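Local coordinates for protein sialyltransferase 0160 (Photobacterium damselae, PDB 4R84) that catalyses transfer of sialic acid from a CMP-activated donor, probably to galactoside acceptors, using a cleft of the GT-B type, at residues Thr362-Thr366 / His407-Ile413; Gln380-Asn385 / Ile417-Phe421; His126-Pro130 / Leu232-Gly236; Phe342-Gln348 / Val435-Met441. All blocks are in the same frame, centred on the assembly; numbering follows the deposited sequence. Where two conformers were deposited one is given.

How the contacts relate
Contact 3 comes first along the chain, closing the stretch between 126-130 and 232-236 at the ends of strands 106-125 and 225-233 of the large mixed sheet before any other contact opens. Contact 4 then closes a second loop, from 342-348 to 435-441, joining the start of helix 344-353 to the end of helix 434-438, and contacts 1 and 2 are nested inside it. These two cross, since their segments alternate along the chain; both use helix 412-419, and T364 N probably hydrogen-bonds Q380 OE1 at 2.8 Å. Together they tie strands 358-362 and 401-405 of the four-stranded parallel sheet to the helices that follow. Contacts 3 and 4 come within about 4 Å, nearest atoms, without touching.

Contact 1 (Thr362-Thr366 / His407-Ile413); sequences TGTTT and HPAGGVI. With CSF (cytidine-5'-monophosphate-3-fluoro-N-acetyl-neuraminic acid), chain E.
One face of the H407 imidazole carries the methyl of T365: CG2 lies 3.7 Å from the ring centroid and 22° off the normal, a CH-pi contact displaced toward ND1. Beyond the other side of the ring plane is the cytosine of the bound CMP-3-fluoro-sialic acid, its C5 3.7 Å from H407 CD2. The ring comes between the two because its CG is anti to the backbone N (chi1 -168°). Two groups stand at the rim, close to the plane. A409 N donates to ND1 over 2.9 Å in a nearly straight bond (165°), and the ligand carboxylate receives NE2, with OAA at 3.0 Å and OBA weaker. The ND1 bond would fix the rotation of the ring and keep hydrogen on NE2 for the carboxylate. H407 begins a type I turn that ends at G410, in the loop between strand 401-405 and helix 412-419; 362-366 leaves the neighbouring parallel strand. Such loops at the C-terminal ends of strands in a Rossmann-type domain form the nucleotide side of a GT-B cleft. G363 O accepts cytosine N4 at 2.9 Å, and P408 CD rests above N1 of the base. K405, E434, F433 and R156 give the ligand further hydrogen bonds. At the backbone, a water donates to T364 O and accepts from H407 N at 2.8 Å. Farther along, I413 CD1 reaches T365 O at 3.6 Å and meets T366 CG2.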
loop_
_atom_site.group_PDB
_atom_site.type_symbol
_atom_site.label_atom_id
_atom_site.label_comp_id
_atom_site.label_asym_id
_atom_site.label_seq_id
_atom_site.Cartn_x
_atom_site.Cartn_y
_atom_site.Cartn_z
ATOM N N THR A 362 0.147 22.572 7.906
ATOM C CA THR A 362 -0.727 21.439 8.203
ATOM C C THR A 362 -1.542 21.704 9.467
ATOM O O THR A 362 -0.992 21.793 10.572
ATOM C CB THR A 362 0.076 20.143 8.381
ATOM O OG1 THR A 362 0.998 20.297 9.456
ATOM C CG2 THR A 362 0.866 19.819 7.114
ATOM N N GLY A 363 -2.855 21.821 9.314
ATOM C CA GLY A 363 -3.713 22.110 10.456
ATOM C C GLY A 363 -4.038 20.890 11.305
ATOM O O GLY A 363 -3.739 19.762 10.928
ATOM N N THR A 364 -4.637 21.116 12.470
ATOM C CA THR A 364 -5.159 20.011 13.270
ATOM C C THR A 364 -6.563 20.338 13.749
ATOM O O THR A 364 -7.140 21.348 13.354
ATOM C CB THR A 364 -4.264 19.703 14.478
ATOM O OG1 THR A 364 -4.663 18.451 15.060
ATOM C CG2 THR A 364 -4.364 20.832 15.511
ATOM N N THR A 365 -7.121 19.473 14.588
ATOM C CA THR A 365 -8.439 19.732 15.142
ATOM C C THR A 365 -8.316 20.443 16.485
ATOM O O THR A 365 -7.688 21.490 16.577
ATOM C CB THR A 365 -9.258 18.428 15.301
ATOM O OG1 THR A 365 -8.499 17.476 16.057
ATOM C CG2 THR A 365 -9.557 17.840 13.944
ATOM N N THR A 366 -8.925 19.887 17.518
ATOM C CA THR A 366 -8.815 20.446 18.862
ATOM C C THR A 366 -7.882 19.550 19.665
ATOM O O THR A 366 -7.601 18.419 19.258
ATOM C CB THR A 366 -10.189 20.543 19.544
ATOM O OG1 THR A 366 -10.788 19.242 19.576
ATOM C CG2 THR A 366 -11.102 21.468 18.771
ATOM N N HIS A 407 -6.939 19.711 8.640
ATOM C CA HIS A 407 -7.281 18.364 9.099
ATOM C C HIS A 407 -8.649 17.999 8.534
ATOM O O HIS A 407 -9.542 18.836 8.469
ATOM C CB HIS A 407 -7.286 18.311 10.637
ATOM C CG HIS A 407 -7.342 16.927 11.212
ATOM N ND1 HIS A 407 -8.479 16.145 11.174
ATOM C CD2 HIS A 407 -6.407 16.201 11.871
ATOM C CE1 HIS A 407 -8.240 14.993 11.777
ATOM N NE2 HIS A 407 -6.993 15.002 12.212
ATOM N N PRO A 408 -8.816 16.749 8.093
ATOM C CA PRO A 408 -10.111 16.363 7.516
ATOM C C PRO A 408 -11.293 16.562 8.471
ATOM O O PRO A 408 -12.416 16.753 8.010
ATOM C CB PRO A 408 -9.925 14.873 7.186
ATOM C CG PRO A 408 -8.691 14.433 7.976
ATOM C CD PRO A 408 -7.821 15.660 8.053
ATOM N N ALA A 409 -11.043 16.505 9.777
ATOM C CA ALA A 409 -12.116 16.627 10.765
ATOM C C ALA A 409 -12.188 18.032 11.362
ATOM O O ALA A 409 -12.831 18.247 12.402
ATOM C CB ALA A 409 -11.934 15.584 11.862
ATOM N N GLY A 410 -11.523 18.982 10.713
ATOM C CA GLY A 410 -11.375 20.311 11.277
ATOM C C GLY A 410 -12.652 21.128 11.353
ATOM O O GLY A 410 -12.792 21.967 12.238
ATOM N N GLY A 411 -13.582 20.891 10.436
ATOM C CA GLY A 411 -14.823 21.653 10.425
ATOM C C GLY A 411 -14.606 23.158 10.343
ATOM O O GLY A 411 -13.855 23.642 9.499
ATOM N N VAL A 412 -15.259 23.892 11.238
ATOM C CA VAL A 412 -15.202 25.352 11.238
ATOM C C VAL A 412 -13.793 25.869 11.553
ATOM O O VAL A 412 -13.430 26.977 11.164
ATOM C CB VAL A 412 -16.241 25.920 12.237
ATOM C CG1 VAL A 412 -16.129 27.420 12.363
ATOM C CG2 VAL A 412 -17.643 25.559 11.767
ATOM N N ILE A 413 -12.993 25.064 12.244
ATOM C CA ILE A 413 -11.609 25.451 12.512
ATOM C C ILE A 413 -10.893 25.749 11.194
ATOM O O ILE A 413 -10.167 26.724 11.059
ATOM C CB ILE A 413 -10.864 24.346 13.270
ATOM C CG1 ILE A 413 -11.460 24.166 14.668
ATOM C CG2 ILE A 413 -9.384 24.647 13.338
ATOM C CD1 ILE A 413 -10.755 23.125 15.497
HETATM C C5A CSF E . -3.448 11.043 17.233
HETATM C C4A CSF E . -4.006 10.012 16.259
HETATM C C2A CSF E . -4.845 11.918 14.820
HETATM O O6A CSF E . -4.237 12.799 15.782
HETATM C C6A CSF E . -3.082 12.291 16.440
HETATM C C3A CSF E . -5.205 10.579 15.490
HETATM O O4A CSF E . -4.393 8.845 16.996
HETATM N N5A CSF E . -2.268 10.511 17.877
HETATM C C7A CSF E . -2.590 13.371 17.384
HETATM C C8A CSF E . -2.209 14.616 16.604
HETATM C C9A CSF E . -1.520 15.622 17.517
HETATM O O9A CSF E . -1.154 16.747 16.719
HETATM O O8A CSF E . -1.290 14.231 15.581
HETATM O O7A CSF E . -3.634 13.712 18.298
HETATM C C1A CSF E . -6.104 12.573 14.290
HETATM O OBA CSF E . -6.723 12.015 13.362
HETATM O OAA CSF E . -6.506 13.647 14.797
HETATM O O1A CSF E . -3.997 11.616 13.710
HETATM O O2A CSF E . -1.795 11.896 12.582
HETATM N N1 CSF E . -4.273 14.702 7.981
HETATM C C2 CSF E . -4.228 15.512 6.836
HETATM N N3 CSF E . -3.967 16.833 6.956
HETATM C C4 CSF E . -3.743 17.356 8.180
HETATM C C5 CSF E . -3.798 16.563 9.326
HETATM C C6 CSF E . -4.079 15.206 9.202
HETATM C "C3'" CSF E . -2.988 11.821 8.661
HETATM C "C2'" CSF E . -3.418 12.457 7.366
HETATM C "C1'" CSF E . -4.610 13.281 7.798
HETATM O "O4'" CSF E . -5.088 12.725 9.026
HETATM C "C4'" CSF E . -4.318 11.564 9.332
HETATM P PA CSF E . -3.093 12.625 12.822
HETATM O "O5'" CSF E . -3.768 12.641 11.385
HETATM C "C5'" CSF E . -4.213 11.410 10.834
HETATM O "O3'" CSF E . -2.212 10.651 8.439
HETATM O "O2'" CSF E . -3.910 11.460 6.460
HETATM N N4 CSF E . -3.481 18.681 8.303
HETATM O O2 CSF E . -4.436 14.992 5.707
HETATM O O3A CSF E . -3.105 14.038 13.339
HETATM C C10 CSF E . -2.103 10.495 19.202
HETATM O O10 CSF E . -2.980 10.844 19.980
HETATM C C11 CSF E . -0.753 10.034 19.678
HETATM F F3A CSF E . -6.261 10.793 16.343
HETATM O O HOH W 1 -7.051 21.813 10.423
#

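Contact 2 (Gln380-Asn385 / Ile417-Phe421); sequences QVNVIN and ILGSF
I384 lays its CG2 methyl over one face of the F421 ring, 3.9 Å from the centroid and 27° off the normal, a CH-pi contact shifted toward CZ. The branch gets there because CG2 is the substituent opposite the backbone N, while CG1, beside that N (chi1 -57°), sends CD1 on to I417 CG2 at 3.7 Å. The same CD1 also comes close to F421 CE1, so I384 touches both I417 and F421. V381 comes in at CE1 with CG1, 3.8 Å away, its side chain and the phenyl running past each other in opposite directions. Its second methyl, CG2, faces S420 OG at 3.6 Å; that hydroxyl is hydrogen-bonded to I416 O, four residues earlier. At the ring edge, near the plane, N385 OD1 approaches CE2 to 3.3 Å, with amide and phenyl planes 52° apart. On the other flank I417 CD1 lies against CB and the amide of Q380, whose OE1 is engaged by T364 N. These are helices 373-388 and 412-419, which pack side by side over the four-stranded parallel sheet: I384 also touches F361, and I417 and F421 touch F404 and L402. The join is made mainly of methyls and one aromatic ring, so shape and burial hold it rather than directional bonds; the amide oxygen at the phenyl edge is probably a mildly favourable electrostatic addition.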
loop_
_atom_site.group_PDB
_atom_site.type_symbol
_atom_site.label_atom_id
_atom_site.label_comp_id
_atom_site.label_asym_id
_atom_site.label_seq_id
_atom_site.Cartn_x
_atom_site.Cartn_y
_atom_site.Cartn_z
ATOM N N GLN A 380 -3.677 28.158 16.000
ATOM C CA GLN A 380 -3.062 27.761 14.741
ATOM C C GLN A 380 -2.807 28.987 13.879
ATOM O O GLN A 380 -1.767 29.078 13.220
ATOM C CB GLN A 380 -3.929 26.731 14.034
ATOM C CG GLN A 380 -4.101 25.467 14.897
ATOM C CD GLN A 380 -4.906 24.379 14.207
ATOM O OE1 GLN A 380 -4.508 23.857 13.166
ATOM N NE2 GLN A 380 -6.051 24.049 14.778
ATOM N N VAL A 381 -3.730 29.946 13.913
ATOM C CA VAL A 381 -3.505 31.226 13.248
ATOM C C VAL A 381 -2.261 31.899 13.828
ATOM O O VAL A 381 -1.422 32.430 13.093
ATOM C CB VAL A 381 -4.726 32.160 13.377
ATOM C CG1 VAL A 381 -4.394 33.542 12.841
ATOM C CG2 VAL A 381 -5.900 31.581 12.591
ATOM N N ASN A 382 -2.111 31.836 15.148
ATOM C CA ASN A 382 -0.926 32.405 15.793
ATOM C C ASN A 382 0.336 31.718 15.281
ATOM O O ASN A 382 1.343 32.377 15.025
ATOM C CB ASN A 382 -1.007 32.276 17.311
ATOM C CG ASN A 382 -2.113 33.122 17.914
ATOM O OD1 ASN A 382 -2.684 33.989 17.252
ATOM N ND2 ASN A 382 -2.412 32.877 19.189
ATOM N N VAL A 383 0.289 30.392 15.124
ATOM C CA VAL A 383 1.443 29.670 14.588
ATOM C C VAL A 383 1.812 30.164 13.181
ATOM O O VAL A 383 2.981 30.392 12.877
ATOM C CB VAL A 383 1.214 28.131 14.543
ATOM C CG1 VAL A 383 2.405 27.445 13.877
ATOM C CG2 VAL A 383 1.030 27.586 15.945
ATOM N N ILE A 384 0.824 30.313 12.307
ATOM C CA ILE A 384 1.108 30.776 10.949
ATOM C C ILE A 384 1.682 32.197 10.958
ATOM O O ILE A 384 2.629 32.502 10.232
ATOM C CB ILE A 384 -0.151 30.763 10.081
ATOM C CG1 ILE A 384 -0.734 29.349 10.059
ATOM C CG2 ILE A 384 0.174 31.266 8.659
ATOM C CD1 ILE A 384 -2.125 29.273 9.461
ATOM N N ASN A 385 1.088 33.061 11.779
ATOM C CA ASN A 385 1.572 34.431 11.911
ATOM C C ASN A 385 3.040 34.465 12.300
ATOM O O ASN A 385 3.814 35.247 11.747
ATOM C CB ASN A 385 0.730 35.204 12.926
ATOM C CG ASN A 385 -0.569 35.703 12.332
ATOM O OD1 ASN A 385 -0.628 36.021 11.146
ATOM N ND2 ASN A 385 -1.619 35.768 13.149
ATOM N N ILE A 417 -9.285 29.449 10.091
ATOM C CA ILE A 417 -7.882 29.581 9.708
ATOM C C ILE A 417 -7.729 30.093 8.277
ATOM O O ILE A 417 -6.966 31.041 8.028
ATOM C CB ILE A 417 -7.131 28.234 9.850
ATOM C CG1 ILE A 417 -7.093 27.797 11.314
ATOM C CG2 ILE A 417 -5.711 28.315 9.272
ATOM C CD1 ILE A 417 -6.639 26.353 11.522
ATOM N N LEU A 418 -8.450 29.486 7.341
ATOM C CA LEU A 418 -8.337 29.905 5.950
ATOM C C LEU A 418 -8.747 31.371 5.800
ATOM O O LEU A 418 -8.107 32.141 5.077
ATOM C CB LEU A 418 -9.185 29.006 5.038
ATOM C CG LEU A 418 -8.984 29.166 3.529
ATOM C CD1 LEU A 418 -7.534 28.845 3.168
ATOM C CD2 LEU A 418 -9.961 28.274 2.760
ATOM N N GLY A 419 -9.815 31.750 6.491
ATOM C CA GLY A 419 -10.345 33.094 6.392
ATOM C C GLY A 419 -9.433 34.141 7.008
ATOM O O GLY A 419 -9.628 35.339 6.797
ATOM N N SER A 420 -8.436 33.701 7.768
ATOM C CA SER A 420 -7.549 34.643 8.458
ATOM C C SER A 420 -6.376 35.075 7.592
ATOM O O SER A 420 -5.622 35.984 7.951
ATOM C CB SER A 420 -7.018 34.034 9.756
ATOM O OG SER A 420 -8.075 33.704 10.628
ATOM N N PHE A 421 -6.245 34.434 6.441
ATOM C CA PHE A 421 -5.174 34.715 5.497
ATOM C C PHE A 421 -5.753 34.761 4.094
ATOM O O PHE A 421 -5.900 33.734 3.441
ATOM C CB PHE A 421 -4.063 33.656 5.604
ATOM C CG PHE A 421 -3.454 33.574 6.973
ATOM C CD1 PHE A 421 -4.002 32.762 7.946
ATOM C CD2 PHE A 421 -2.356 34.356 7.302
ATOM C CE1 PHE A 421 -3.471 32.716 9.218
ATOM C CE2 PHE A 421 -1.815 34.306 8.575
ATOM C CZ PHE A 421 -2.376 33.488 9.535
#

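Contact 3 (His126-Pro130 / Leu232-Gly236); sequences HASLP and LYDDG
D235 and L129 meet through one water, which donates to D235 O over 2.6 Å and accepts from L129 N at 3.0 Å. S128 N lies equally near it, so the water sits where the chain turns into helix 129-144 and links that helix start to the other segment. Beside this bridge, carbon meets carbon and backbone carbonyls. A127 CB meets D235 CB at 3.6 Å, and the same CB of D235 is approached by CD of P130 from another side. The D235 carboxyl is turned between its backbone N and carbonyl carbon (chi1 61°), an arrangement that leaves CB to A127 and P130 and lets OD2 bond to N204 of strand 197-204. The pyrrolidine of P130 continues along the backbone: CG reaches D234 O at 3.5 Å, and CB packs on Y233 CB at 3.8 Å. L129 brings CD2 against D234 O as well, so this buried carbonyl faces hydrocarbon and has no polar partner in the model. In the fold, 126-130 joins strand 106-125 to helix 129-144, while 232-236 holds the end of strand 225-233 and the loop after it; strand 197-204 pairs in parallel with both strands. This is the C-terminal end of the parallel strands of a Rossmann-type sheet, where ligands are commonly bound, and S128 touches the bound CMP-3-fluoro-sialic acid here while its OG is hydrogen-bonded to S432. The side chain of D234 turns from P130 toward Y240 and the backbone of L295. E239 in the next helix accepts from D235 N.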
loop_
_atom_site.group_PDB
_atom_site.type_symbol
_atom_site.label_atom_id
_atom_site.label_comp_id
_atom_site.label_asym_id
_atom_site.label_seq_id
_atom_site.Cartn_x
_atom_site.Cartn_y
_atom_site.Cartn_z
ATOM N N HIS A 126 -7.693 0.598 7.550
ATOM C CA HIS A 126 -8.522 1.634 8.129
ATOM C C HIS A 126 -7.791 2.980 8.132
ATOM O O HIS A 126 -8.339 3.978 8.573
ATOM C CB HIS A 126 -8.918 1.263 9.559
ATOM C CG HIS A 126 -7.776 1.305 10.528
ATOM N ND1 HIS A 126 -6.766 0.363 10.535
ATOM C CD2 HIS A 126 -7.479 2.184 11.517
ATOM C CE1 HIS A 126 -5.903 0.657 11.491
ATOM N NE2 HIS A 126 -6.309 1.759 12.097
ATOM N N ALA A 127 -6.563 2.996 7.637
ATOM C CA ALA A 127 -5.756 4.215 7.637
ATOM C C ALA A 127 -5.670 4.811 6.225
ATOM O O ALA A 127 -6.615 4.700 5.438
ATOM C CB ALA A 127 -4.372 3.927 8.187
ATOM N N SER A 128 -4.566 5.488 5.917
ATOM C CA SER A 128 -4.423 6.107 4.604
ATOM C C SER A 128 -3.314 5.484 3.790
ATOM O O SER A 128 -3.534 5.038 2.666
ATOM C CB SER A 128 -4.153 7.610 4.730
ATOM O OG SER A 128 -5.331 8.298 5.085
ATOM N N LEU A 129 -2.122 5.490 4.361
ATOM C CA LEU A 129 -0.916 5.094 3.642
ATOM C C LEU A 129 -0.983 3.647 3.088
ATOM O O LEU A 129 -0.735 3.443 1.899
ATOM C CB LEU A 129 0.309 5.285 4.562
ATOM C CG LEU A 129 1.647 5.050 3.856
ATOM C CD1 LEU A 129 1.694 5.845 2.552
ATOM C CD2 LEU A 129 2.792 5.414 4.800
ATOM N N PRO A 130 -1.378 2.657 3.915
ATOM C CA PRO A 130 -1.515 1.313 3.330
ATOM C C PRO A 130 -2.521 1.273 2.196
ATOM O O PRO A 130 -2.253 0.673 1.159
ATOM C CB PRO A 130 -1.979 0.457 4.521
ATOM C CG PRO A 130 -1.411 1.200 5.733
ATOM C CD PRO A 130 -1.628 2.642 5.371
ATOM N N LEU A 232 2.418 -6.316 4.096
ATOM C CA LEU A 232 2.053 -5.496 5.244
ATOM C C LEU A 232 2.663 -4.114 5.087
ATOM O O LEU A 232 3.822 -3.990 4.696
ATOM C CB LEU A 232 2.529 -6.156 6.545
ATOM C CG LEU A 232 2.016 -7.584 6.753
ATOM C CD1 LEU A 232 2.561 -8.159 8.047
ATOM C CD2 LEU A 232 0.484 -7.647 6.762
ATOM N N TYR A 233 1.864 -3.081 5.343
ATOM C CA TYR A 233 2.308 -1.698 5.171
ATOM C C TYR A 233 2.194 -0.923 6.471
ATOM O O TYR A 233 1.152 -0.945 7.123
ATOM C CB TYR A 233 1.473 -0.984 4.099
ATOM C CG TYR A 233 1.487 -1.670 2.741
ATOM C CD1 TYR A 233 0.677 -2.782 2.499
ATOM C CD2 TYR A 233 2.292 -1.207 1.709
ATOM C CE1 TYR A 233 0.671 -3.413 1.258
ATOM C CE2 TYR A 233 2.299 -1.846 0.452
ATOM C CZ TYR A 233 1.494 -2.943 0.249
ATOM O OH TYR A 233 1.493 -3.573 -0.973
ATOM N N ASP A 234 3.252 -0.214 6.846
ATOM C CA ASP A 234 3.136 0.750 7.944
ATOM C C ASP A 234 2.047 1.754 7.654
ATOM O O ASP A 234 1.908 2.180 6.515
ATOM C CB ASP A 234 4.433 1.536 8.136
ATOM C CG ASP A 234 5.542 0.715 8.721
ATOM O OD1 ASP A 234 5.262 -0.285 9.411
ATOM O OD2 ASP A 234 6.711 1.095 8.489
ATOM N N ASP A 235 1.294 2.175 8.666
ATOM C CA ASP A 235 0.342 3.253 8.395
ATOM C C ASP A 235 0.877 4.625 8.782
ATOM O O ASP A 235 0.305 5.640 8.408
ATOM C CB ASP A 235 -1.012 2.995 9.043
ATOM C CG ASP A 235 -0.954 2.881 10.530
ATOM O OD1 ASP A 235 0.145 2.956 11.102
ATOM O OD2 ASP A 235 -2.043 2.713 11.123
ATOM N N GLY A 236 1.949 4.660 9.562
ATOM C CA GLY A 236 2.550 5.927 9.918
ATOM C C GLY A 236 3.471 5.861 11.111
ATOM O O GLY A 236 4.206 4.908 11.288
HETATM O O HOH W 2 -1.989 6.240 7.242
#

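Contact 4 (Phe342-Gln348 / Val435-Met441); sequences FDKEQLQ and VLMMTDM
F342 is the apolar centre, its phenyl ring set among V435, L436 and M441. CD2 abuts V435 CG1 at 3.5 Å, CZ meets L436 CD2 at 3.6 Å, and M441 CG stands at the ring edge, in its plane. The ring reaches these partners because its CG lies opposite the backbone N (chi1 176°). L436 CD2 also touches L347 CD2, the two side chains meeting at about a right angle. M441 is folded back at its second and third torsions (-62° and -69°), which brings CE to L347 CG at 3.7 Å and to Q348 CG at 3.5 Å. Toward the polar edge, the fully extended K344 passes M441 at a slant, CG and CE against its CG and SD, and ends at the backbone: NZ donates to T439 O over 3.1 Å, in the carbonyl plane. T439 OG1, which rests near the ring edge by CE2, donates to V435 O, and that oxygen also accepts T439 N from the opposite face of its plane. On the other segment D343 caps the following helix, its OD1 accepting from Q346 N. Helix 344-353 and the end of helix 434-438 are thus joined, with helix 330-340 against F342, K344 and V435 through L337 and V340. Helix 129-144 touches V435 through L132, and M441 O accepts from Y351, a calcium-site residue.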
loop_
_atom_site.group_PDB
_atom_site.type_symbol
_atom_site.label_atom_id
_atom_site.label_comp_id
_atom_site.label_asym_id
_atom_site.label_seq_id
_atom_site.Cartn_x
_atom_site.Cartn_y
_atom_site.Cartn_z
ATOM N N PHE A 342 -8.067 13.929 -5.659
ATOM C CA PHE A 342 -7.024 14.952 -5.696
ATOM C C PHE A 342 -6.879 15.564 -7.082
ATOM O O PHE A 342 -6.568 14.870 -8.037
ATOM C CB PHE A 342 -5.689 14.359 -5.241
ATOM C CG PHE A 342 -4.515 15.323 -5.333
ATOM C CD1 PHE A 342 -4.654 16.674 -4.998
ATOM C CD2 PHE A 342 -3.260 14.863 -5.723
ATOM C CE1 PHE A 342 -3.568 17.544 -5.076
ATOM C CE2 PHE A 342 -2.164 15.730 -5.790
ATOM C CZ PHE A 342 -2.323 17.073 -5.462
ATOM N N ASP A 343 -7.126 16.865 -7.194
ATOM C CA ASP A 343 -6.918 17.554 -8.462
ATOM C C ASP A 343 -5.479 18.050 -8.524
ATOM O O ASP A 343 -5.189 19.213 -8.193
ATOM C CB ASP A 343 -7.913 18.707 -8.626
ATOM C CG ASP A 343 -7.968 19.254 -10.067
ATOM O OD1 ASP A 343 -7.021 19.044 -10.865
ATOM O OD2 ASP A 343 -8.971 19.925 -10.395
ATOM N N LYS A 344 -4.583 17.165 -8.949
ATOM C CA LYS A 344 -3.157 17.461 -8.998
ATOM C C LYS A 344 -2.850 18.597 -9.959
ATOM O O LYS A 344 -2.047 19.482 -9.655
ATOM C CB LYS A 344 -2.367 16.208 -9.390
ATOM C CG LYS A 344 -0.894 16.478 -9.649
ATOM C CD LYS A 344 -0.115 15.190 -9.908
ATOM C CE LYS A 344 1.312 15.517 -10.311
ATOM N NZ LYS A 344 2.139 14.327 -10.600
ATOM N N GLU A 345 -3.499 18.575 -11.119
ATOM C CA GLU A 345 -3.298 19.600 -12.129
ATOM C C GLU A 345 -3.601 20.982 -11.577
ATOM O O GLU A 345 -2.874 21.928 -11.844
ATOM C CB GLU A 345 -4.186 19.311 -13.342
ATOM C CG GLU A 345 -4.152 20.363 -14.429
ATOM C CD GLU A 345 -4.863 19.901 -15.685
ATOM O OE1 GLU A 345 -5.009 18.673 -15.861
ATOM O OE2 GLU A 345 -5.292 20.763 -16.482
ATOM N N GLN A 346 -4.664 21.088 -10.786
ATOM C CA GLN A 346 -5.024 22.358 -10.161
ATOM C C GLN A 346 -3.972 22.801 -9.145
ATOM O O GLN A 346 -3.604 23.968 -9.113
ATOM C CB GLN A 346 -6.396 22.271 -9.493
ATOM C CG GLN A 346 -6.850 23.576 -8.879
ATOM C CD GLN A 346 -8.204 23.459 -8.218
ATOM O OE1 GLN A 346 -8.518 22.447 -7.596
ATOM N NE2 GLN A 346 -9.027 24.481 -8.381
ATOM N N LEU A 347 -3.482 21.884 -8.317
ATOM C CA LEU A 347 -2.474 22.274 -7.333
ATOM C C LEU A 347 -1.182 22.689 -8.030
ATOM O O LEU A 347 -0.517 23.636 -7.597
ATOM C CB LEU A 347 -2.200 21.145 -6.332
ATOM C CG LEU A 347 -1.248 21.533 -5.190
ATOM C CD1 LEU A 347 -1.772 22.776 -4.446
ATOM C CD2 LEU A 347 -1.028 20.387 -4.213
ATOM N N GLN A 348 -0.839 21.997 -9.120
ATOM C CA GLN A 348 0.327 22.373 -9.919
ATOM C C GLN A 348 0.178 23.809 -10.405
ATOM O O GLN A 348 1.125 24.604 -10.357
ATOM C CB GLN A 348 0.513 21.445 -11.126
ATOM C CG GLN A 348 1.091 20.076 -10.797
ATOM C CD GLN A 348 1.187 19.159 -12.015
ATOM O OE1 GLN A 348 0.255 19.068 -12.820
ATOM N NE2 GLN A 348 2.317 18.468 -12.145
ATOM N N VAL A 435 -1.190 11.562 0.112
ATOM C CA VAL A 435 -1.386 11.611 -1.340
ATOM C C VAL A 435 -0.351 12.541 -2.000
ATOM O O VAL A 435 0.165 12.240 -3.074
ATOM C CB VAL A 435 -2.822 12.071 -1.715
ATOM C CG1 VAL A 435 -2.920 12.461 -3.188
ATOM C CG2 VAL A 435 -3.843 10.975 -1.395
ATOM N N LEU A 436 -0.015 13.654 -1.348
ATOM C CA LEU A 436 0.966 14.580 -1.924
ATOM C C LEU A 436 2.357 13.958 -2.116
ATOM O O LEU A 436 2.985 14.128 -3.159
ATOM C CB LEU A 436 1.080 15.848 -1.060
ATOM C CG LEU A 436 -0.199 16.670 -0.893
ATOM C CD1 LEU A 436 0.059 17.935 -0.063
ATOM C CD2 LEU A 436 -0.803 17.029 -2.242
ATOM N N MET A 437 2.860 13.259 -1.106
ATOM C CA MET A 437 4.168 12.642 -1.234
ATOM C C MET A 437 4.130 11.552 -2.316
ATOM O O MET A 437 5.089 11.376 -3.062
ATOM C CB MET A 437 4.614 12.089 0.120
ATOM C CG MET A 437 5.786 11.178 0.082
ATOM S SD MET A 437 5.148 9.514 -0.091
ATOM C CE MET A 437 3.884 9.441 1.170
ATOM N N MET A 438 3.028 10.816 -2.394
ATOM C CA MET A 438 2.861 9.720 -3.364
ATOM C C MET A 438 2.852 10.206 -4.808
ATOM O O MET A 438 3.280 9.505 -5.720
ATOM C CB MET A 438 1.558 8.957 -3.098
ATOM C CG MET A 438 1.524 8.133 -1.820
ATOM S SD MET A 438 2.622 6.700 -1.830
ATOM C CE MET A 438 1.899 5.678 -3.120
ATOM N N THR A 439 2.320 11.405 -5.017
ATOM C CA THR A 439 2.135 11.919 -6.368
ATOM C C THR A 439 3.177 12.970 -6.728
ATOM O O THR A 439 3.031 13.685 -7.734
ATOM C CB THR A 439 0.726 12.525 -6.545
ATOM O OG1 THR A 439 0.537 13.577 -5.583
ATOM C CG2 THR A 439 -0.354 11.461 -6.343
ATOM N N ASP A 440 4.227 13.032 -5.908
ATOM C CA ASP A 440 5.352 13.949 -6.096
ATOM C C ASP A 440 4.876 15.390 -6.101
ATOM O O ASP A 440 5.350 16.207 -6.889
ATOM C CB ASP A 440 6.109 13.625 -7.389
ATOM C CG ASP A 440 7.517 14.192 -7.399
ATOM O OD1 ASP A 440 8.025 14.555 -6.314
ATOM O OD2 ASP A 440 8.122 14.268 -8.490
ATOM N N MET A 441 3.947 15.708 -5.203
ATOM C CA MET A 441 3.371 17.053 -5.156
ATOM C C MET A 441 3.649 17.756 -3.826
ATOM O O MET A 441 2.918 18.667 -3.423
ATOM C CB MET A 441 1.864 17.005 -5.410
ATOM C CG MET A 441 1.489 16.778 -6.887
ATOM S SD MET A 441 2.081 18.144 -7.926
ATOM C CE MET A 441 1.013 19.459 -7.343
#